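Local coordinates for protein C-domain type II peptide synthetase (Streptomyces globisporus, PDB 4ZNM) that is a condensation-domain protein of the type II peptide synthetase kind, at residues Asp255-Phe260 with Asn451-Pro456; Ala264-Phe269 with Val329-Arg334; Asp288-Thr293 with Pro315-Leu320. One frame throughout, in Å; residues are numbered along the deposited sequence.

Contact 1. Residues Asp255-Phe260 with Asn451-Pro456; sequences DAVVEF and NAVARP
Phe260 N donates to Ala256 O at 2.9 Å, an ordinary helical bond that puts two of the residues facing Asn451-Pro456 one turn apart on helix 251-264. Val257 completes the surface, and Val453 of helix 435-454 is set against all three. Its two methyls divide the work. CG2, between the backbone N and the carbonyl carbon (chi1 to CG1 is -67°), meets Ala256 CB at 4.1 Å, while CG1 is directed to Val257 CG2 at 4.2 Å and to Phe260 CB at 4.3 Å. Phe260 itself reaches further. With CG anti to the backbone N (chi1 166°), the ring runs past Val453 to Pro456, whose CB comes within 3.5 Å of Phe260 CE1. Pro456 CB lies 3.9 Å from Phe260 CD1 as well and approaches the phenyl ring obliquely; the two side chains pass alongside one another, running opposite ways.

Pro456 gets to this place because the chain leaves helical geometry at Arg455 and turns the proline back toward Phe260. Helix 326-335 lies next to this end through Arg327, which touches Phe260 and Pro456 and shares a backbone hydrogen bond with the latter. Thr271 of helix 268-284 touches both Phe260 and Val453. The contact thus joins a helix from the middle of the chain to its last helix entirely through aliphatic and aromatic carbon, which implies that shape fit and burial, rather than directed polar bonds, hold these two segments together.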
ATOM      1  N   ASP A 255       0.911  21.746  -6.730  1.00 40.96           N
ATOM      2  CA  ASP A 255       1.213  22.957  -5.983  1.00 41.74           C
ATOM      3  C   ASP A 255      -0.072  23.576  -5.419  1.00 41.73           C
ATOM      4  O   ASP A 255      -0.080  24.034  -4.274  1.00 39.88           O
ATOM      5  CB  ASP A 255       1.969  23.945  -6.869  1.00 49.63           C
ATOM      6  CG  ASP A 255       3.419  23.537  -7.096  1.00 62.69           C
ATOM      7  OD1 ASP A 255       3.788  22.382  -6.777  1.00 58.56           O
ATOM      8  OD2 ASP A 255       4.191  24.374  -7.604  1.00 68.58           O
ATOM      9  N   ALA A 256      -1.161  23.551  -6.190  1.00 40.00           N
ATOM     10  CA  ALA A 256      -2.436  24.091  -5.714  1.00 45.69           C
ATOM     11  C   ALA A 256      -2.979  23.272  -4.542  1.00 36.94           C
ATOM     12  O   ALA A 256      -3.547  23.821  -3.598  1.00 34.01           O
ATOM     13  CB  ALA A 256      -3.456  24.136  -6.836  1.00 49.39           C
ATOM     14  N   VAL A 257      -2.804  21.963  -4.594  1.00 32.35           N
ATOM     15  CA  VAL A 257      -3.287  21.087  -3.523  1.00 31.12           C
ATOM     16  C   VAL A 257      -2.516  21.380  -2.245  1.00 34.42           C
ATOM     17  O   VAL A 257      -3.105  21.558  -1.188  1.00 34.43           O
ATOM     18  CB  VAL A 257      -3.157  19.606  -3.897  1.00 29.74           C
ATOM     19  CG1 VAL A 257      -3.338  18.725  -2.693  1.00 36.38           C
ATOM     20  CG2 VAL A 257      -4.178  19.230  -4.963  1.00 29.93           C
ATOM     21  N   VAL A 258      -1.187  21.434  -2.352  1.00 33.27           N
ATOM     22  CA  VAL A 258      -0.323  21.717  -1.198  1.00 34.03           C
ATOM     23  C   VAL A 258      -0.618  23.070  -0.555  1.00 35.37           C
ATOM     24  O   VAL A 258      -0.658  23.183   0.665  1.00 42.10           O
ATOM     25  CB  VAL A 258       1.168  21.651  -1.606  1.00 37.54           C
ATOM     26  CG1 VAL A 258       2.065  22.219  -0.504  1.00 40.12           C
ATOM     27  CG2 VAL A 258       1.567  20.220  -1.937  1.00 37.81           C
ATOM     28  N   GLU A 259      -0.772  24.099  -1.384  1.00 35.50           N
ATOM     29  CA  GLU A 259      -1.057  25.456  -0.913  1.00 39.36           C
ATOM     30  C   GLU A 259      -2.441  25.541  -0.254  1.00 36.28           C
ATOM     31  O   GLU A 259      -2.599  26.163   0.799  1.00 36.98           O
ATOM     32  CB  GLU A 259      -0.967  26.452  -2.072  1.00 59.45           C
ATOM     33  CG  GLU A 259       0.472  26.832  -2.443  1.00 97.03           C
ATOM     34  CD  GLU A 259       0.608  27.407  -3.850  1.00121.00           C
ATOM     35  OE1 GLU A 259      -0.397  27.913  -4.394  1.00139.90           O
ATOM     36  OE2 GLU A 259       1.724  27.351  -4.411  1.00111.99           O
ATOM     37  N   PHE A 260      -3.438  24.907  -0.870  1.00 35.00           N
ATOM     38  CA  PHE A 260      -4.777  24.902  -0.301  1.00 34.36           C
ATOM     39  C   PHE A 260      -4.742  24.277   1.084  1.00 33.70           C
ATOM     40  O   PHE A 260      -5.304  24.792   2.041  1.00 34.09           O
ATOM     41  CB  PHE A 260      -5.759  24.134  -1.177  1.00 33.09           C
ATOM     42  CG  PHE A 260      -7.047  23.817  -0.470  1.00 32.24           C
ATOM     43  CD1 PHE A 260      -8.058  24.771  -0.374  1.00 34.02           C
ATOM     44  CD2 PHE A 260      -7.226  22.597   0.143  1.00 30.90           C
ATOM     45  CE1 PHE A 260      -9.229  24.487   0.300  1.00 32.97           C
ATOM     46  CE2 PHE A 260      -8.391  22.303   0.809  1.00 34.48           C
ATOM     47  CZ  PHE A 260      -9.395  23.256   0.896  1.00 34.20           C
ATOM     48  N   ASN A 451     -10.951  21.224  -9.837  1.00 34.35           N
ATOM     49  CA  ASN A 451     -11.985  22.232  -9.684  1.00 37.17           C
ATOM     50  C   ASN A 451     -12.221  22.575  -8.217  1.00 33.98           C
ATOM     51  O   ASN A 451     -12.496  23.713  -7.870  1.00 36.26           O
ATOM     52  CB  ASN A 451     -13.263  21.746 -10.344  1.00 41.86           C
ATOM     53  CG  ASN A 451     -13.199  21.879 -11.840  1.00 49.33           C
ATOM     54  OD1 ASN A 451     -12.683  22.876 -12.352  1.00 54.16           O
ATOM     55  ND2 ASN A 451     -13.704  20.884 -12.555  1.00 54.20           N
ATOM     56  N   ALA A 452     -12.053  21.590  -7.356  1.00 30.31           N
ATOM     57  CA  ALA A 452     -12.251  21.808  -5.932  1.00 29.34           C
ATOM     58  C   ALA A 452     -11.231  22.787  -5.348  1.00 34.42           C
ATOM     59  O   ALA A 452     -11.616  23.690  -4.615  1.00 35.43           O
ATOM     60  CB  ALA A 452     -12.191  20.485  -5.189  1.00 28.10           C
ATOM     61  N   VAL A 453      -9.942  22.611  -5.655  1.00 30.43           N
ATOM     62  CA  VAL A 453      -8.909  23.444  -5.038  1.00 51.29           C
ATOM     63  C   VAL A 453      -8.802  24.782  -5.764  1.00 32.98           C
ATOM     64  O   VAL A 453      -8.364  25.764  -5.181  1.00 34.77           O
ATOM     65  CB  VAL A 453      -7.538  22.744  -5.007  1.00 48.63           C
ATOM     66  CG1 VAL A 453      -7.571  21.553  -4.082  1.00 51.55           C
ATOM     67  CG2 VAL A 453      -7.118  22.365  -6.391  1.00 42.74           C
ATOM     68  N   ALA A 454      -9.232  24.832  -7.020  1.00 34.39           N
ATOM     69  CA  ALA A 454      -9.326  26.111  -7.732  1.00 39.42           C
ATOM     70  C   ALA A 454     -10.448  26.995  -7.172  1.00 38.34           C
ATOM     71  O   ALA A 454     -10.276  28.205  -7.062  1.00 39.19           O
ATOM     72  CB  ALA A 454      -9.539  25.874  -9.220  1.00 37.04           C
ATOM     73  N   ARG A 455     -11.596  26.410  -6.824  1.00 38.31           N
ATOM     74  CA  ARG A 455     -12.696  27.209  -6.284  1.00 41.65           C
ATOM     75  C   ARG A 455     -13.285  26.585  -5.023  1.00 40.67           C
ATOM     76  O   ARG A 455     -14.445  26.184  -5.001  1.00 39.10           O
ATOM     77  CB  ARG A 455     -13.778  27.394  -7.347  1.00 41.13           C
ATOM     78  CG  ARG A 455     -13.395  28.361  -8.468  1.00 50.33           C
ATOM     79  CD  ARG A 455     -14.245  28.169  -9.733  1.00 70.40           C
ATOM     80  NE  ARG A 455     -14.108  26.824 -10.293  1.00 82.11           N
ATOM     81  CZ  ARG A 455     -13.107  26.426 -11.078  1.00 84.90           C
ATOM     82  NH1 ARG A 455     -12.130  27.266 -11.417  1.00 81.69           N
ATOM     83  NH2 ARG A 455     -13.078  25.176 -11.528  1.00 84.68           N
ATOM     84  N   PRO A 456     -12.482  26.529  -3.957  1.00 34.14           N
ATOM     85  CA  PRO A 456     -12.826  25.778  -2.742  1.00 33.31           C
ATOM     86  C   PRO A 456     -13.984  26.366  -1.941  1.00 33.87           C
ATOM     87  O   PRO A 456     -14.545  25.669  -1.093  1.00 35.98           O
ATOM     88  CB  PRO A 456     -11.527  25.830  -1.929  1.00 34.96           C
ATOM     89  CG  PRO A 456     -10.849  27.115  -2.382  1.00 39.62           C
ATOM     90  CD  PRO A 456     -11.156  27.168  -3.859  1.00 36.98           C
TER

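Contact 2. Residues Ala264-Phe269 with Val329-Arg334; sequences AKCSPF and VVLRTR
Arg334 reaches from helix 326-335 to the chain turn at Ala264-Cys266, and its side chain is easiest to read outward from the backbone. CB points toward the turn, and the chain runs extended through CG to CD. Arg334 CD lies 3.7 Å from Lys265 O. The bend at chi3 (75°) then brings Arg334 NH2 to the same oxygen. Leu331 CD2, one helical turn back on the same helix, lies 3.5 Å above one face of the Arg334 guanidinium, offset toward its rim. At the tip Arg334 NH2 donates to Lys265 O at 3.1 Å, with an N-H...O angle of 151°. The oxygen lies close to the guanidinium plane, yet the nitrogen stands well above the carbonyl plane, 64° out of it. Ala264 O is 3.2 Å from Arg334 NH2, and Lys265 CB is also near that nitrogen.

Ala264 closes helix 251-264, and Lys265, with positive phi, follows it in a Schellman motif. The C-terminal end of a helix probably carries some negative character, so a cationic guanidinium suits the place. Two residues on from Lys265, Ser267 is the N-cap of helix 268-284, its OG accepting from Met270 N; Met270 in turn touches Arg334.

Next to Arg334, Cys266 points toward helix 326-335. Its CB lies 3.8 Å from Val330 CG1, the branch set anti to the backbone N. Cys266 was modelled in two conformers, so the approach of its SG to Val330 CG1, 3.5 Å in one of them, is doubtful in detail. Arg334 and Leu331 also touch a crystal neighbour, which may influence how their ends lie.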
ATOM      1  N   ALA A 264      -5.527  25.784   4.732  1.00 35.68           N
ATOM      2  CA  ALA A 264      -6.674  25.220   5.456  1.00 40.25           C
ATOM      3  C   ALA A 264      -6.281  24.474   6.737  1.00 37.55           C
ATOM      4  O   ALA A 264      -7.152  24.075   7.523  1.00 36.28           O
ATOM      5  CB  ALA A 264      -7.427  24.286   4.567  1.00 33.18           C
ATOM      6  N   LYS A 265      -4.982  24.257   6.929  1.00 40.25           N
ATOM      7  CA  LYS A 265      -4.511  23.502   8.072  1.00 34.09           C
ATOM      8  C   LYS A 265      -5.032  22.068   8.012  1.00 34.34           C
ATOM      9  O   LYS A 265      -5.379  21.482   9.036  1.00 31.89           O
ATOM     10  CB  LYS A 265      -4.934  24.180   9.379  1.00 42.08           C
ATOM     11  CG  LYS A 265      -4.410  25.607   9.487  1.00 49.41           C
ATOM     12  CD  LYS A 265      -4.218  26.088  10.938  1.00 59.72           C
ATOM     13  CE  LYS A 265      -3.147  27.190  11.018  1.00 64.85           C
ATOM     14  NZ  LYS A 265      -3.395  28.303  10.048  1.00 64.92           N
ATOM     15  N   CYS A 266      -5.105  21.524   6.794  0.55 32.66           N
ATOM     16  CA  CYS A 266      -5.428  20.113   6.565  0.55 30.76           C
ATOM     17  C   CYS A 266      -4.275  19.470   5.782  0.55 33.29           C
ATOM     18  O   CYS A 266      -3.603  20.147   5.011  0.55 36.54           O
ATOM     19  CB  CYS A 266      -6.747  19.971   5.795  0.55 35.58           C
ATOM     20  SG  CYS A 266      -8.193  20.796   6.556  0.55 34.71           S
ATOM     21  N   SER A 267      -4.024  18.179   5.970  1.00 32.55           N
ATOM     22  CA  SER A 267      -2.974  17.517   5.193  1.00 32.12           C
ATOM     23  C   SER A 267      -3.389  17.402   3.711  1.00 33.42           C
ATOM     24  O   SER A 267      -4.598  17.403   3.393  1.00 29.91           O
ATOM     25  CB  SER A 267      -2.681  16.140   5.756  1.00 31.01           C
ATOM     26  OG  SER A 267      -3.790  15.303   5.497  1.00 31.40           O
ATOM     27  N   PRO A 268      -2.409  17.276   2.800  1.00 34.36           N
ATOM     28  CA  PRO A 268      -2.765  17.053   1.391  1.00 32.80           C
ATOM     29  C   PRO A 268      -3.582  15.781   1.202  1.00 31.74           C
ATOM     30  O   PRO A 268      -4.374  15.680   0.272  1.00 27.24           O
ATOM     31  CB  PRO A 268      -1.411  16.948   0.684  1.00 31.70           C
ATOM     32  CG  PRO A 268      -0.454  17.725   1.578  1.00 38.43           C
ATOM     33  CD  PRO A 268      -0.955  17.505   2.984  1.00 44.35           C
ATOM     34  N   PHE A 269      -3.402  14.802   2.070  1.00 35.35           N
ATOM     35  CA  PHE A 269      -4.200  13.598   1.933  1.00 32.14           C
ATOM     36  C   PHE A 269      -5.665  13.839   2.237  1.00 30.26           C
ATOM     37  O   PHE A 269      -6.533  13.275   1.569  1.00 30.41           O
ATOM     38  CB  PHE A 269      -3.725  12.477   2.835  1.00 40.44           C
ATOM     39  CG  PHE A 269      -4.523  11.240   2.658  1.00 41.44           C
ATOM     40  CD1 PHE A 269      -4.464  10.559   1.458  1.00 55.66           C
ATOM     41  CD2 PHE A 269      -5.378  10.788   3.642  1.00 49.91           C
ATOM     42  CE1 PHE A 269      -5.200   9.417   1.263  1.00 58.69           C
ATOM     43  CE2 PHE A 269      -6.131   9.645   3.445  1.00 52.23           C
ATOM     44  CZ  PHE A 269      -6.040   8.965   2.258  1.00 52.36           C
ATOM     45  N   VAL A 329     -16.306  20.379   3.063  1.00 27.72           N
ATOM     46  CA  VAL A 329     -16.085  18.924   2.962  1.00 28.51           C
ATOM     47  C   VAL A 329     -14.735  18.560   3.604  1.00 29.95           C
ATOM     48  O   VAL A 329     -14.630  17.587   4.370  1.00 27.76           O
ATOM     49  CB  VAL A 329     -16.135  18.421   1.508  1.00 30.33           C
ATOM     50  CG1 VAL A 329     -15.888  16.919   1.461  1.00 32.01           C
ATOM     51  CG2 VAL A 329     -17.508  18.681   0.882  1.00 28.64           C
ATOM     52  N   VAL A 330     -13.702  19.346   3.297  1.00 25.80           N
ATOM     53  CA  VAL A 330     -12.361  19.063   3.801  1.00 28.03           C
ATOM     54  C   VAL A 330     -12.353  19.186   5.326  1.00 29.36           C
ATOM     55  O   VAL A 330     -11.758  18.362   6.026  1.00 27.30           O
ATOM     56  CB  VAL A 330     -11.304  20.000   3.157  1.00 31.35           C
ATOM     57  CG1 VAL A 330      -9.899  19.678   3.672  1.00 44.58           C
ATOM     58  CG2 VAL A 330     -11.323  19.861   1.656  1.00 27.74           C
ATOM     59  N   LEU A 331     -13.026  20.201   5.855  1.00 30.89           N
ATOM     60  CA  LEU A 331     -13.023  20.404   7.297  1.00 34.91           C
ATOM     61  C   LEU A 331     -13.745  19.259   8.018  1.00 30.65           C
ATOM     62  O   LEU A 331     -13.275  18.795   9.054  1.00 32.25           O
ATOM     63  CB  LEU A 331     -13.662  21.738   7.649  1.00 42.60           C
ATOM     64  CG  LEU A 331     -12.848  22.966   7.237  1.00 52.04           C
ATOM     65  CD1 LEU A 331     -13.684  24.198   7.474  1.00 61.10           C
ATOM     66  CD2 LEU A 331     -11.514  23.085   7.969  1.00 48.27           C
ATOM     67  N   ARG A 332     -14.859  18.785   7.460  1.00 27.10           N
ATOM     68  CA  ARG A 332     -15.557  17.618   8.018  1.00 30.77           C
ATOM     69  C   ARG A 332     -14.687  16.378   7.928  1.00 24.94           C
ATOM     70  O   ARG A 332     -14.648  15.574   8.849  1.00 24.77           O
ATOM     71  CB  ARG A 332     -16.873  17.407   7.311  1.00 30.32           C
ATOM     72  CG  ARG A 332     -17.864  18.525   7.689  1.00 30.67           C
ATOM     73  CD  ARG A 332     -19.188  18.321   7.022  1.00 33.20           C
ATOM     74  NE  ARG A 332     -20.020  19.508   7.137  1.00 31.25           N
ATOM     75  CZ  ARG A 332     -21.285  19.577   6.741  1.00 37.15           C
ATOM     76  NH1 ARG A 332     -21.871  18.518   6.195  1.00 30.36           N
ATOM     77  NH2 ARG A 332     -21.960  20.718   6.868  1.00 37.49           N
ATOM     78  N   THR A 333     -13.946  16.268   6.834  1.00 33.35           N
ATOM     79  CA  THR A 333     -13.048  15.142   6.659  1.00 25.47           C
ATOM     80  C   THR A 333     -12.007  15.171   7.757  1.00 27.08           C
ATOM     81  O   THR A 333     -11.677  14.124   8.317  1.00 27.33           O
ATOM     82  CB  THR A 333     -12.375  15.168   5.282  1.00 25.58           C
ATOM     83  OG1 THR A 333     -13.372  14.956   4.283  1.00 24.59           O
ATOM     84  CG2 THR A 333     -11.280  14.095   5.155  1.00 26.93           C
ATOM     85  N   ARG A 334     -11.502  16.368   8.071  1.00 29.01           N
ATOM     86  CA  ARG A 334     -10.460  16.513   9.089  1.00 30.94           C
ATOM     87  C   ARG A 334     -11.000  16.043  10.432  1.00 26.48           C
ATOM     88  O   ARG A 334     -10.332  15.334  11.179  1.00 25.89           O
ATOM     89  CB  ARG A 334      -9.977  17.964   9.192  1.00 29.61           C
ATOM     90  CG  ARG A 334      -8.916  18.198  10.259  1.00 30.21           C
ATOM     91  CD  ARG A 334      -8.380  19.611  10.183  1.00 35.24           C
ATOM     92  NE  ARG A 334      -9.340  20.554  10.720  1.00 29.23           N
ATOM     93  CZ  ARG A 334      -9.223  21.881  10.669  1.00 40.46           C
ATOM     94  NH1 ARG A 334     -10.159  22.655  11.199  1.00 40.76           N
ATOM     95  NH2 ARG A 334      -8.194  22.437  10.065  1.00 31.29           N
TER

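Contact 3. Residues Asp288-Thr293 with Pro315-Leu320; sequences DITVPT and PLRTDL
Arg317 and Asp288 form a salt bridge with two bonds, the arginine coming side-on. Its NE donates to Asp288 OD1 at 2.9 Å, nearly straight and on the syn side, and its NH2 to Asp288 OD2 at 3.0 Å. That second oxygen is met from above the carboxylate plane, consistent with the 39° turn between the two flat groups. With CG opposite the backbone N (chi1 -178°) and the chain extended to NE, Arg317 runs over Thr290, whose OG1 lies 3.2 Å from Arg317 CG. Its remaining nitrogen, NH1, is bonded to Gln221 O, so both ends of the guanidinium are tied down.

Strands 288-295 and 312-319 form a two-stranded antiparallel sheet, Ile289 pairing with Thr318 and Val291 with Leu316 as hydrogen-bonded pairs. Thr318 N to Ile289 O, at 2.9 Å, is one of four backbone bonds that fix the register.

Leu316 and Ile289, on the face away from the salt bridge, make apolar contacts with Thr293 and with Leu320 just past the strand. A chi1 of -166° turns Thr293 OG1 away from its backbone N, to bond Phe371 O, and sets Thr293 CG2 3.9 Å from Leu316 CD1. Further along, Ile289 CD1 reaches Leu320 CD2 at 4.0 Å. Phe273 and Gln277 of helix 268-284 lie against Leu316 and Thr318, respectively.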
ATOM      1  N   ASP A 288     -24.293  10.589   2.978  1.00 32.61           N
ATOM      2  CA  ASP A 288     -23.723   9.859   4.104  1.00 31.21           C
ATOM      3  C   ASP A 288     -22.732   8.869   3.524  1.00 31.20           C
ATOM      4  O   ASP A 288     -23.119   7.834   2.964  1.00 31.13           O
ATOM      5  CB  ASP A 288     -24.823   9.160   4.928  1.00 49.49           C
ATOM      6  CG  ASP A 288     -24.279   8.096   5.878  1.00 56.81           C
ATOM      7  OD1 ASP A 288     -23.141   8.240   6.367  1.00 48.62           O
ATOM      8  OD2 ASP A 288     -24.991   7.092   6.129  1.00 69.48           O
ATOM      9  N   ILE A 289     -21.444   9.188   3.656  1.00 29.68           N
ATOM     10  CA  ILE A 289     -20.415   8.501   2.903  1.00 28.62           C
ATOM     11  C   ILE A 289     -19.404   7.822   3.807  1.00 32.42           C
ATOM     12  O   ILE A 289     -18.671   8.478   4.566  1.00 34.04           O
ATOM     13  CB  ILE A 289     -19.724   9.488   1.948  1.00 32.32           C
ATOM     14  CG1 ILE A 289     -20.731   9.933   0.876  1.00 35.87           C
ATOM     15  CG2 ILE A 289     -18.499   8.860   1.314  1.00 32.47           C
ATOM     16  CD1 ILE A 289     -20.126  10.798  -0.192  1.00 40.20           C
ATOM     17  N   THR A 290     -19.343   6.503   3.713  1.00 26.22           N
ATOM     18  CA  THR A 290     -18.340   5.766   4.451  1.00 25.20           C
ATOM     19  C   THR A 290     -17.372   5.082   3.477  1.00 24.33           C
ATOM     20  O   THR A 290     -17.768   4.225   2.689  1.00 24.28           O
ATOM     21  CB  THR A 290     -18.972   4.690   5.379  1.00 25.17           C
ATOM     22  OG1 THR A 290     -19.858   5.303   6.319  1.00 30.46           O
ATOM     23  CG2 THR A 290     -17.902   3.952   6.132  1.00 24.23           C
ATOM     24  N   VAL A 291     -16.106   5.448   3.587  1.00 23.74           N
ATOM     25  CA  VAL A 291     -15.029   4.938   2.722  1.00 24.21           C
ATOM     26  C   VAL A 291     -13.858   4.557   3.612  1.00 23.29           C
ATOM     27  O   VAL A 291     -13.435   5.341   4.451  1.00 23.58           O
ATOM     28  CB  VAL A 291     -14.597   5.965   1.656  1.00 28.23           C
ATOM     29  CG1 VAL A 291     -13.398   5.433   0.819  1.00 25.40           C
ATOM     30  CG2 VAL A 291     -15.749   6.267   0.735  1.00 30.90           C
ATOM     31  N   PRO A 292     -13.333   3.350   3.441  1.00 22.98           N
ATOM     32  CA  PRO A 292     -12.198   2.961   4.266  1.00 23.96           C
ATOM     33  C   PRO A 292     -10.895   3.498   3.702  1.00 27.40           C
ATOM     34  O   PRO A 292     -10.757   3.713   2.484  1.00 24.44           O
ATOM     35  CB  PRO A 292     -12.206   1.421   4.195  1.00 28.19           C
ATOM     36  CG  PRO A 292     -12.920   1.107   2.945  1.00 31.37           C
ATOM     37  CD  PRO A 292     -13.865   2.213   2.665  1.00 23.98           C
ATOM     38  N   THR A 293      -9.957   3.736   4.604  1.00 25.77           N
ATOM     39  CA  THR A 293      -8.581   3.981   4.227  1.00 24.37           C
ATOM     40  C   THR A 293      -7.790   2.860   4.860  1.00 26.12           C
ATOM     41  O   THR A 293      -8.364   2.046   5.588  1.00 24.09           O
ATOM     42  CB  THR A 293      -8.079   5.377   4.722  1.00 23.83           C
ATOM     43  OG1 THR A 293      -6.851   5.717   4.061  1.00 26.91           O
ATOM     44  CG2 THR A 293      -7.857   5.384   6.228  1.00 27.39           C
ATOM     45  N   PRO A 315     -12.382   2.608   8.797  1.00 25.46           N
ATOM     46  CA  PRO A 315     -13.510   3.233   8.089  1.00 26.12           C
ATOM     47  C   PRO A 315     -13.712   4.698   8.466  1.00 22.74           C
ATOM     48  O   PRO A 315     -13.691   5.059   9.644  1.00 29.41           O
ATOM     49  CB  PRO A 315     -14.705   2.372   8.501  1.00 28.47           C
ATOM     50  CG  PRO A 315     -14.281   1.660   9.739  1.00 35.27           C
ATOM     51  CD  PRO A 315     -12.805   1.521   9.692  1.00 32.44           C
ATOM     52  N   LEU A 316     -13.887   5.527   7.441  1.00 24.13           N
ATOM     53  CA  LEU A 316     -14.049   6.977   7.599  1.00 23.19           C
ATOM     54  C   LEU A 316     -15.442   7.354   7.147  1.00 27.35           C
ATOM     55  O   LEU A 316     -15.736   7.276   5.956  1.00 25.91           O
ATOM     56  CB  LEU A 316     -13.005   7.742   6.772  1.00 22.42           C
ATOM     57  CG  LEU A 316     -11.559   7.411   7.116  1.00 22.57           C
ATOM     58  CD1 LEU A 316     -10.569   8.190   6.298  1.00 30.40           C
ATOM     59  CD2 LEU A 316     -11.279   7.618   8.581  1.00 26.37           C
ATOM     60  N   ARG A 317     -16.293   7.733   8.097  1.00 26.79           N
ATOM     61  CA  ARG A 317     -17.666   8.111   7.788  1.00 25.35           C
ATOM     62  C   ARG A 317     -17.868   9.598   7.928  1.00 26.74           C
ATOM     63  O   ARG A 317     -17.684  10.129   9.004  1.00 26.12           O
ATOM     64  CB  ARG A 317     -18.639   7.409   8.711  1.00 30.59           C
ATOM     65  CG  ARG A 317     -20.091   7.733   8.407  1.00 31.84           C
ATOM     66  CD  ARG A 317     -21.014   6.994   9.339  1.00 28.66           C
ATOM     67  NE  ARG A 317     -22.410   7.010   8.883  1.00 30.10           N
ATOM     68  CZ  ARG A 317     -23.439   6.596   9.615  1.00 32.74           C
ATOM     69  NH1 ARG A 317     -23.258   6.153  10.848  1.00 33.53           N
ATOM     70  NH2 ARG A 317     -24.654   6.593   9.109  1.00 37.20           N
ATOM     71  N   THR A 318     -18.286  10.248   6.844  1.00 25.87           N
ATOM     72  CA  THR A 318     -18.531  11.689   6.854  1.00 27.91           C
ATOM     73  C   THR A 318     -19.885  12.011   6.252  1.00 28.38           C
ATOM     74  O   THR A 318     -20.298  11.418   5.241  1.00 29.73           O
ATOM     75  CB  THR A 318     -17.452  12.444   6.062  1.00 30.93           C
ATOM     76  OG1 THR A 318     -16.169  12.030   6.517  1.00 30.93           O
ATOM     77  CG2 THR A 318     -17.568  13.960   6.256  1.00 36.05           C
ATOM     78  N   ASP A 319     -20.562  12.965   6.873  1.00 33.48           N
ATOM     79  CA  ASP A 319     -21.868  13.426   6.419  1.00 30.08           C
ATOM     80  C   ASP A 319     -21.693  14.707   5.657  1.00 29.23           C
ATOM     81  O   ASP A 319     -21.314  15.720   6.240  1.00 33.92           O
ATOM     82  CB  ASP A 319     -22.802  13.652   7.594  1.00 38.84           C
ATOM     83  CG  ASP A 319     -24.207  14.067   7.154  1.00 46.54           C
ATOM     84  OD1 ASP A 319     -24.492  14.050   5.936  1.00 49.24           O
ATOM     85  OD2 ASP A 319     -25.024  14.395   8.036  1.00 53.25           O
ATOM     86  N   LEU A 320     -21.957  14.652   4.361  1.00 29.10           N
ATOM     87  CA  LEU A 320     -21.739  15.768   3.455  1.00 30.57           C
ATOM     88  C   LEU A 320     -23.004  16.602   3.296  1.00 38.03           C
ATOM     89  O   LEU A 320     -23.019  17.575   2.533  1.00 33.22           O
ATOM     90  CB  LEU A 320     -21.307  15.274   2.078  1.00 36.38           C
ATOM     91  CG  LEU A 320     -19.804  15.079   1.832  1.00 47.87           C
ATOM     92  CD1 LEU A 320     -19.203  14.024   2.749  1.00 54.87           C
ATOM     93  CD2 LEU A 320     -19.616  14.710   0.385  1.00 46.87           C
TER

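Overall arrangement
The three contacts are nested along the chain: contact 3 inside the loop closed by contact 2, and that inside contact 1. Contacts 1 and 3 are buried, contact 2 only partly. Helix 251-264 carries contact 1 and ends in the turn of contact 2, and helix 268-284 lies against all three. Contact 1 relies on carbon packing between helices, contact 2 adds an arginine at a helix end, and contact 3 combines backbone pairing with a salt bridge. Phe260 CE2 packs on Val330 CG2 at 3.9 Å, linking contacts 1 and 2; Arg332 NH1 probably hydrogen-bonds Asp319 O, linking 2 and 3. Contacts 1 and 3, their nearest atoms about 11 Å apart, are bridged by helix 326-335.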